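Local structure of archaemetzincin (Archaeoglobus fulgidus, 3ZVS) at residues 52-61 / 84-93; 113-121 / 131-139. The protein is probably a zinc metalloprotease of the metzincin type, with one catalytic and one apparently structural zinc ion, whose natural substrate is unknown. All blocks are in the same frame, centred on the assembly; numbering follows the deposited sequence.

How the contacts relate
Contact 1 sets helix 52-58 against the hairpin 84-93, and contact 2 sets the catalytic helix 104-122 against the loop 131-139; their centres lie about 16 Å apart. The hairpin joins them, its strand 91-95 being followed in the chain by helix 104-122. Ala-85 CB packs 3.4 Å from His-121 CB and 3.6 Å from OE1 of Glu-118, the inferred proton acceptor, while Gly-88 N lies 3.1 Å from His-121 O, a probable hydrogen bond. The catalytic zinc lies between strand 83-85 and the loop 131-139: by nearest atoms, a bound malonate comes within about 6 Å of the Glu-84 side chain in contact 1, and a malonate within about 3 Å of that of Phe-136 in contact 2.

Contact 1: residues 52-61 / 84-93; sequences STCILRMLPP and EAELGGARAV
Arg-91 NH1 donates to Leu-59 O at 2.9 Å with an N-H...O angle of 158° and the acceptor at the guanidinium edge. From its own hairpin Glu-86 holds the group side-on, OE2 accepting from NE and, as a 2.8 Å salt bridge, from NH2. Pro-61 CB lies over one guanidinium face and Leu-56 O over the opposite one, while the bonds to Leu-59 O and Glu-86 hold its rotation. A leucine in place of Arg-91 would probably leave the Glu-86 carboxylate without its charged mate and Leu-59 O without this donor. The second polar cluster lies at the helix start: Glu-84 is extended, with CG anti to its backbone N (chi1 -170°), and its OE1 accepts hydrogen bonds of 2.7 Å from both Ser-52 OG and Thr-53 OG1, Thr-53 on its syn lone pair and Ser-52 on the anti side. Between the clusters, Leu-56 sets CD2 3.4 Å from Ala-92 CA, and Ile-55 CG2 meets Val-93 CG2 at 3.8 Å. Helix axis and strand 91-93 pass 7.9 Å apart at 138°. The helix thus packs on a beta hairpin whose strand 83-85, antiparallel to 91-95, is one of two edge strands of the mixed five-stranded sheet, the one bordering the active-site cleft in metzincins.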
# COMPACT_ATOMS: atom_id res chain seq x y z
N SER A 52 10.84 4.61 -2.12
CA SER A 52 9.54 4.34 -2.68
C SER A 52 9.26 4.95 -4.04
O SER A 52 8.58 4.33 -4.88
CB SER A 52 8.46 4.82 -1.67
OG SER A 52 8.53 6.22 -1.43
N THR A 53 9.83 6.14 -4.28
CA THR A 53 9.63 6.84 -5.54
C THR A 53 10.30 6.06 -6.68
O THR A 53 9.75 5.92 -7.76
CB THR A 53 10.20 8.25 -5.45
OG1 THR A 53 9.80 8.84 -4.21
CG2 THR A 53 9.72 9.12 -6.61
N CYS A 54 11.49 5.57 -6.38
CA CYS A 54 12.22 4.68 -7.27
C CYS A 54 11.37 3.45 -7.61
O CYS A 54 11.22 3.10 -8.79
CB CYS A 54 13.55 4.33 -6.60
SG CYS A 54 14.71 3.34 -7.57
N ILE A 55 10.82 2.78 -6.59
CA ILE A 55 10.01 1.59 -6.82
C ILE A 55 8.82 1.91 -7.71
O ILE A 55 8.53 1.18 -8.66
CB ILE A 55 9.53 1.00 -5.50
CG1 ILE A 55 10.73 0.46 -4.70
CG2 ILE A 55 8.51 -0.10 -5.74
CD1 ILE A 55 10.37 0.11 -3.27
N LEU A 56 8.13 2.99 -7.43
CA LEU A 56 6.98 3.38 -8.26
C LEU A 56 7.33 3.48 -9.74
O LEU A 56 6.60 3.05 -10.60
CB LEU A 56 6.42 4.74 -7.85
CG LEU A 56 5.55 4.85 -6.64
CD1 LEU A 56 5.02 6.27 -6.50
CD2 LEU A 56 4.38 3.88 -6.76
N ARG A 57 8.47 4.12 -10.03
CA ARG A 57 8.88 4.35 -11.41
C ARG A 57 9.03 3.06 -12.18
O ARG A 57 8.88 3.03 -13.39
CB ARG A 57 10.23 5.09 -11.45
CG ARG A 57 10.11 6.58 -11.60
CD ARG A 57 11.45 7.21 -12.07
NE ARG A 57 12.58 6.75 -11.27
CZ ARG A 57 12.91 7.27 -10.09
NH1 ARG A 57 12.19 8.24 -9.56
NH2 ARG A 57 13.94 6.77 -9.46
N MET A 58 9.37 1.97 -11.49
CA MET A 58 9.68 0.71 -12.13
C MET A 58 8.42 -0.18 -12.33
O MET A 58 8.43 -1.17 -13.07
CB MET A 58 10.81 0.03 -11.33
CG MET A 58 12.16 0.83 -11.38
SD MET A 58 13.62 0.26 -10.37
CE MET A 58 14.12 -1.16 -11.31
N LEU A 59 7.31 0.21 -11.71
CA LEU A 59 6.07 -0.51 -11.89
C LEU A 59 5.46 -0.16 -13.24
O LEU A 59 5.68 0.95 -13.74
CB LEU A 59 5.10 -0.13 -10.76
CG LEU A 59 5.48 -0.67 -9.38
CD1 LEU A 59 4.57 -0.09 -8.31
CD2 LEU A 59 5.44 -2.20 -9.34
N PRO A 60 4.69 -1.08 -13.82
CA PRO A 60 4.02 -0.71 -15.07
C PRO A 60 2.93 0.31 -14.78
O PRO A 60 2.26 0.18 -13.76
CB PRO A 60 3.40 -2.03 -15.54
CG PRO A 60 3.23 -2.84 -14.31
CD PRO A 60 4.34 -2.44 -13.39
N PRO A 61 2.78 1.32 -15.65
CA PRO A 61 1.74 2.34 -15.46
C PRO A 61 0.35 1.86 -15.91
O PRO A 61 -0.28 2.44 -16.80
CB PRO A 61 2.24 3.51 -16.32
CG PRO A 61 3.01 2.85 -17.40
CD PRO A 61 3.63 1.62 -16.82
N GLU A 84 3.71 5.00 -1.05
CA GLU A 84 3.71 6.16 -1.92
C GLU A 84 2.80 5.85 -3.10
O GLU A 84 2.76 4.70 -3.58
CB GLU A 84 5.11 6.57 -2.40
CG GLU A 84 5.08 7.96 -3.12
CD GLU A 84 6.42 8.50 -3.57
OE1 GLU A 84 7.43 7.86 -3.31
OE2 GLU A 84 6.44 9.59 -4.19
N ALA A 85 2.03 6.84 -3.54
CA ALA A 85 1.09 6.66 -4.61
C ALA A 85 1.11 7.82 -5.58
O ALA A 85 1.41 8.96 -5.20
CB ALA A 85 -0.34 6.48 -4.03
N GLU A 86 0.74 7.54 -6.82
CA GLU A 86 0.43 8.60 -7.79
C GLU A 86 -1.02 9.04 -7.59
O GLU A 86 -1.94 8.28 -7.89
CB GLU A 86 0.60 8.07 -9.21
CG GLU A 86 2.01 7.56 -9.48
CD GLU A 86 2.15 6.94 -10.86
OE1 GLU A 86 1.18 6.41 -11.41
OE2 GLU A 86 3.27 7.01 -11.41
N LEU A 87 -1.24 10.26 -7.10
CA LEU A 87 -2.59 10.74 -6.84
C LEU A 87 -3.39 10.85 -8.15
O LEU A 87 -3.00 11.60 -9.05
CB LEU A 87 -2.53 12.10 -6.14
CG LEU A 87 -3.90 12.67 -5.78
CD1 LEU A 87 -4.57 11.99 -4.61
CD2 LEU A 87 -3.80 14.17 -5.49
N GLY A 88 -4.44 10.05 -8.26
CA GLY A 88 -5.22 9.97 -9.49
C GLY A 88 -4.49 9.40 -10.70
O GLY A 88 -4.97 9.54 -11.82
N GLY A 89 -3.35 8.74 -10.46
CA GLY A 89 -2.51 8.13 -11.50
C GLY A 89 -2.78 6.64 -11.66
O GLY A 89 -3.92 6.18 -11.72
N ALA A 90 -1.69 5.86 -11.73
CA ALA A 90 -1.83 4.44 -12.00
C ALA A 90 -1.21 3.53 -10.95
O ALA A 90 -1.67 2.39 -10.80
CB ALA A 90 -1.24 4.13 -13.34
N ARG A 91 -0.19 4.03 -10.25
CA ARG A 91 0.70 3.17 -9.47
C ARG A 91 0.81 3.58 -8.00
O ARG A 91 0.75 4.77 -7.67
CB ARG A 91 2.12 3.23 -10.06
CG ARG A 91 2.21 2.67 -11.45
CD ARG A 91 3.57 2.93 -12.04
NE ARG A 91 3.73 4.31 -12.45
CZ ARG A 91 4.66 4.73 -13.30
NH1 ARG A 91 5.49 3.86 -13.83
NH2 ARG A 91 4.75 6.02 -13.62
N ALA A 92 0.99 2.60 -7.12
CA ALA A 92 1.35 2.84 -5.73
C ALA A 92 2.23 1.73 -5.24
O ALA A 92 2.31 0.66 -5.89
CB ALA A 92 0.11 2.95 -4.85
N VAL A 93 2.88 1.96 -4.12
CA VAL A 93 3.65 0.97 -3.42
C VAL A 93 3.26 1.01 -1.94
O VAL A 93 3.01 2.05 -1.36
CB VAL A 93 5.17 1.16 -3.63
CG1 VAL A 93 5.62 2.47 -3.10
CG2 VAL A 93 5.96 0.03 -2.97

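Contact 2: residues 113-121 / 131-139; sequences KEAVHEIGH and NCVMRFSNS. With ZN (zinc ion), chain D; ZN (zinc ion), chain E.
The zinc-binding helix and the Met-turn, the two hallmarks of metzincin proteases, meet here. His-117 and His-121, from the HExxH motif, each place NE2 2.1 Å from the catalytic zinc, which His-127 also binds. His-117, its ring swung opposite the main-chain nitrogen (chi1 -179°), directs the other ring nitrogen, ND1, at Val-133 O: the bond is 2.8 Å long, nearly straight at 172°, and lies in both the ring and carbonyl planes. This second-shell carbonyl fixes the ring's rotation and would probably make NE2 a stronger donor to the metal; Leu-125 O takes the matching ND1 of His-121. Met-134, third residue of a type I turn from Cys-132 to Arg-135, folds back at chi2 and chi3 and lays its CE methyl over one face of each imidazole, 3.6 Å from the His-121 centroid and 4.1 Å from that of His-117, in CH-pi contacts. Its SD rests 3.9 Å from Gly-120 CA, where a beta carbon would collide with the sulfur. Beside it, Val-133 CG2 abuts Lys-113 O at 3.4 Å, and its CG1 meets Val-116 CG1 at 3.8 Å. Cys-132 SG anchors the turn's start 2.4 Å from the other zinc, completed by Cys-128, Cys-151 and Cys-154. Beyond this loop lies helix 140-145, touched by Glu-114 and Ser-137, while helix 104-122 also packs against helix 12-26 and strand 91-95.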
# COMPACT_ATOMS: atom_id res chain seq x y z
N LYS A 113 -5.70 -2.41 5.65
CA LYS A 113 -5.92 -0.96 5.80
C LYS A 113 -4.96 -0.15 4.95
O LYS A 113 -5.35 0.77 4.25
CB LYS A 113 -5.75 -0.52 7.27
CG LYS A 113 -6.88 -0.90 8.20
CD LYS A 113 -6.56 -0.45 9.60
CE LYS A 113 -7.73 -0.78 10.54
NZ LYS A 113 -7.32 -0.48 11.91
N GLU A 114 -3.68 -0.50 5.03
CA GLU A 114 -2.68 0.31 4.38
C GLU A 114 -2.68 0.11 2.86
O GLU A 114 -2.41 1.05 2.10
CB GLU A 114 -1.32 0.06 5.02
CG GLU A 114 -1.30 0.51 6.49
CD GLU A 114 -1.56 1.97 6.64
OE1 GLU A 114 -0.58 2.72 6.50
OE2 GLU A 114 -2.71 2.41 6.82
N ALA A 115 -3.00 -1.10 2.39
CA ALA A 115 -3.20 -1.30 0.95
C ALA A 115 -4.39 -0.48 0.42
O ALA A 115 -4.29 0.16 -0.61
CB ALA A 115 -3.42 -2.79 0.63
N VAL A 116 -5.51 -0.53 1.13
CA VAL A 116 -6.69 0.22 0.76
C VAL A 116 -6.37 1.71 0.71
O VAL A 116 -6.78 2.41 -0.23
CB VAL A 116 -7.82 -0.09 1.73
CG1 VAL A 116 -9.01 0.86 1.54
CG2 VAL A 116 -8.32 -1.53 1.52
N HIS A 117 -5.63 2.19 1.70
CA HIS A 117 -5.20 3.60 1.75
C HIS A 117 -4.43 4.00 0.47
O HIS A 117 -4.69 5.00 -0.17
CB HIS A 117 -4.33 3.79 2.99
CG HIS A 117 -3.84 5.19 3.17
ND1 HIS A 117 -4.50 6.11 3.96
CD2 HIS A 117 -2.77 5.85 2.65
CE1 HIS A 117 -3.84 7.26 3.94
NE2 HIS A 117 -2.78 7.12 3.16
N GLU A 118 -3.44 3.19 0.11
CA GLU A 118 -2.65 3.49 -1.07
C GLU A 118 -3.50 3.49 -2.34
O GLU A 118 -3.37 4.35 -3.20
CB GLU A 118 -1.48 2.49 -1.21
CG GLU A 118 -0.42 2.63 -0.13
CD GLU A 118 0.08 4.04 0.04
OE1 GLU A 118 0.31 4.74 -0.98
OE2 GLU A 118 0.23 4.49 1.19
N ILE A 119 -4.34 2.50 -2.49
CA ILE A 119 -5.17 2.40 -3.68
C ILE A 119 -6.15 3.59 -3.72
O ILE A 119 -6.39 4.15 -4.76
CB ILE A 119 -5.90 1.03 -3.75
CG1 ILE A 119 -4.90 -0.09 -4.01
CG2 ILE A 119 -6.97 1.01 -4.82
CD1 ILE A 119 -5.45 -1.44 -3.60
N GLY A 120 -6.66 4.00 -2.56
CA GLY A 120 -7.51 5.18 -2.52
C GLY A 120 -6.81 6.39 -3.10
O GLY A 120 -7.45 7.17 -3.81
N HIS A 121 -5.54 6.59 -2.78
CA HIS A 121 -4.79 7.67 -3.42
C HIS A 121 -4.71 7.53 -4.93
O HIS A 121 -4.88 8.52 -5.65
CB HIS A 121 -3.35 7.73 -2.93
CG HIS A 121 -3.15 8.29 -1.54
ND1 HIS A 121 -3.69 9.48 -1.10
CD2 HIS A 121 -2.35 7.85 -0.54
CE1 HIS A 121 -3.23 9.74 0.13
NE2 HIS A 121 -2.43 8.75 0.49
N ASN A 131 -13.41 9.74 10.07
CA ASN A 131 -13.23 8.40 10.57
C ASN A 131 -13.15 7.53 9.34
O ASN A 131 -14.16 7.08 8.83
CB ASN A 131 -14.44 8.04 11.42
CG ASN A 131 -14.24 6.82 12.26
OD1 ASN A 131 -13.40 5.97 11.95
ND2 ASN A 131 -15.02 6.70 13.33
N CYS A 132 -11.94 7.33 8.81
CA CYS A 132 -11.75 6.92 7.43
C CYS A 132 -10.38 6.29 7.24
O CYS A 132 -9.40 6.78 7.80
CB CYS A 132 -11.85 8.16 6.52
SG CYS A 132 -11.83 7.79 4.74
N VAL A 133 -10.32 5.27 6.37
CA VAL A 133 -9.05 4.63 6.01
C VAL A 133 -8.09 5.61 5.32
O VAL A 133 -6.88 5.37 5.33
CB VAL A 133 -9.35 3.42 5.11
CG1 VAL A 133 -9.89 3.84 3.74
CG2 VAL A 133 -8.14 2.51 4.99
N MET A 134 -8.61 6.69 4.72
CA MET A 134 -7.78 7.70 4.09
C MET A 134 -7.13 8.69 5.05
O MET A 134 -6.37 9.56 4.59
CB MET A 134 -8.54 8.45 2.97
CG MET A 134 -8.87 7.58 1.72
SD MET A 134 -7.46 6.63 1.07
CE MET A 134 -6.24 7.94 0.77
N ARG A 135 -7.34 8.56 6.35
CA ARG A 135 -6.55 9.36 7.29
C ARG A 135 -5.08 9.05 7.11
O ARG A 135 -4.69 7.87 6.96
CB ARG A 135 -6.85 8.96 8.73
CG ARG A 135 -8.12 9.48 9.33
CD ARG A 135 -8.05 9.20 10.85
NE ARG A 135 -9.36 9.22 11.50
CZ ARG A 135 -9.65 8.57 12.62
NH1 ARG A 135 -8.74 7.80 13.23
NH2 ARG A 135 -10.86 8.71 13.12
N PHE A 136 -4.24 10.07 7.13
CA PHE A 136 -2.82 9.86 7.31
C PHE A 136 -2.54 9.20 8.65
O PHE A 136 -3.14 9.58 9.67
CB PHE A 136 -2.08 11.19 7.23
CG PHE A 136 -0.61 11.09 7.56
CD1 PHE A 136 0.30 10.69 6.61
CD2 PHE A 136 -0.17 11.35 8.86
CE1 PHE A 136 1.64 10.58 6.92
CE2 PHE A 136 1.19 11.25 9.16
CZ PHE A 136 2.08 10.86 8.18
N SER A 137 -1.63 8.23 8.66
CA SER A 137 -1.19 7.59 9.91
C SER A 137 0.26 7.86 10.15
O SER A 137 1.11 7.52 9.31
CB SER A 137 -1.41 6.07 9.88
OG SER A 137 -2.78 5.75 9.70
N ASN A 138 0.58 8.49 11.27
CA ASN A 138 1.97 8.79 11.56
C ASN A 138 2.73 7.56 11.99
O ASN A 138 3.92 7.44 11.70
CB ASN A 138 2.06 9.86 12.67
CG ASN A 138 3.39 10.53 12.68
OD1 ASN A 138 3.85 10.97 11.64
ND2 ASN A 138 4.05 10.55 13.83
N SER A 139 2.04 6.69 12.70
CA SER A 139 2.61 5.48 13.30
C SER A 139 1.60 4.36 13.16
O SER A 139 0.43 4.60 12.82
CB SER A 139 2.83 5.70 14.79
OG SER A 139 1.57 5.82 15.41
ZN ZN D . -1.58 8.62 2.37
ZN ZN E . -12.71 9.84 3.98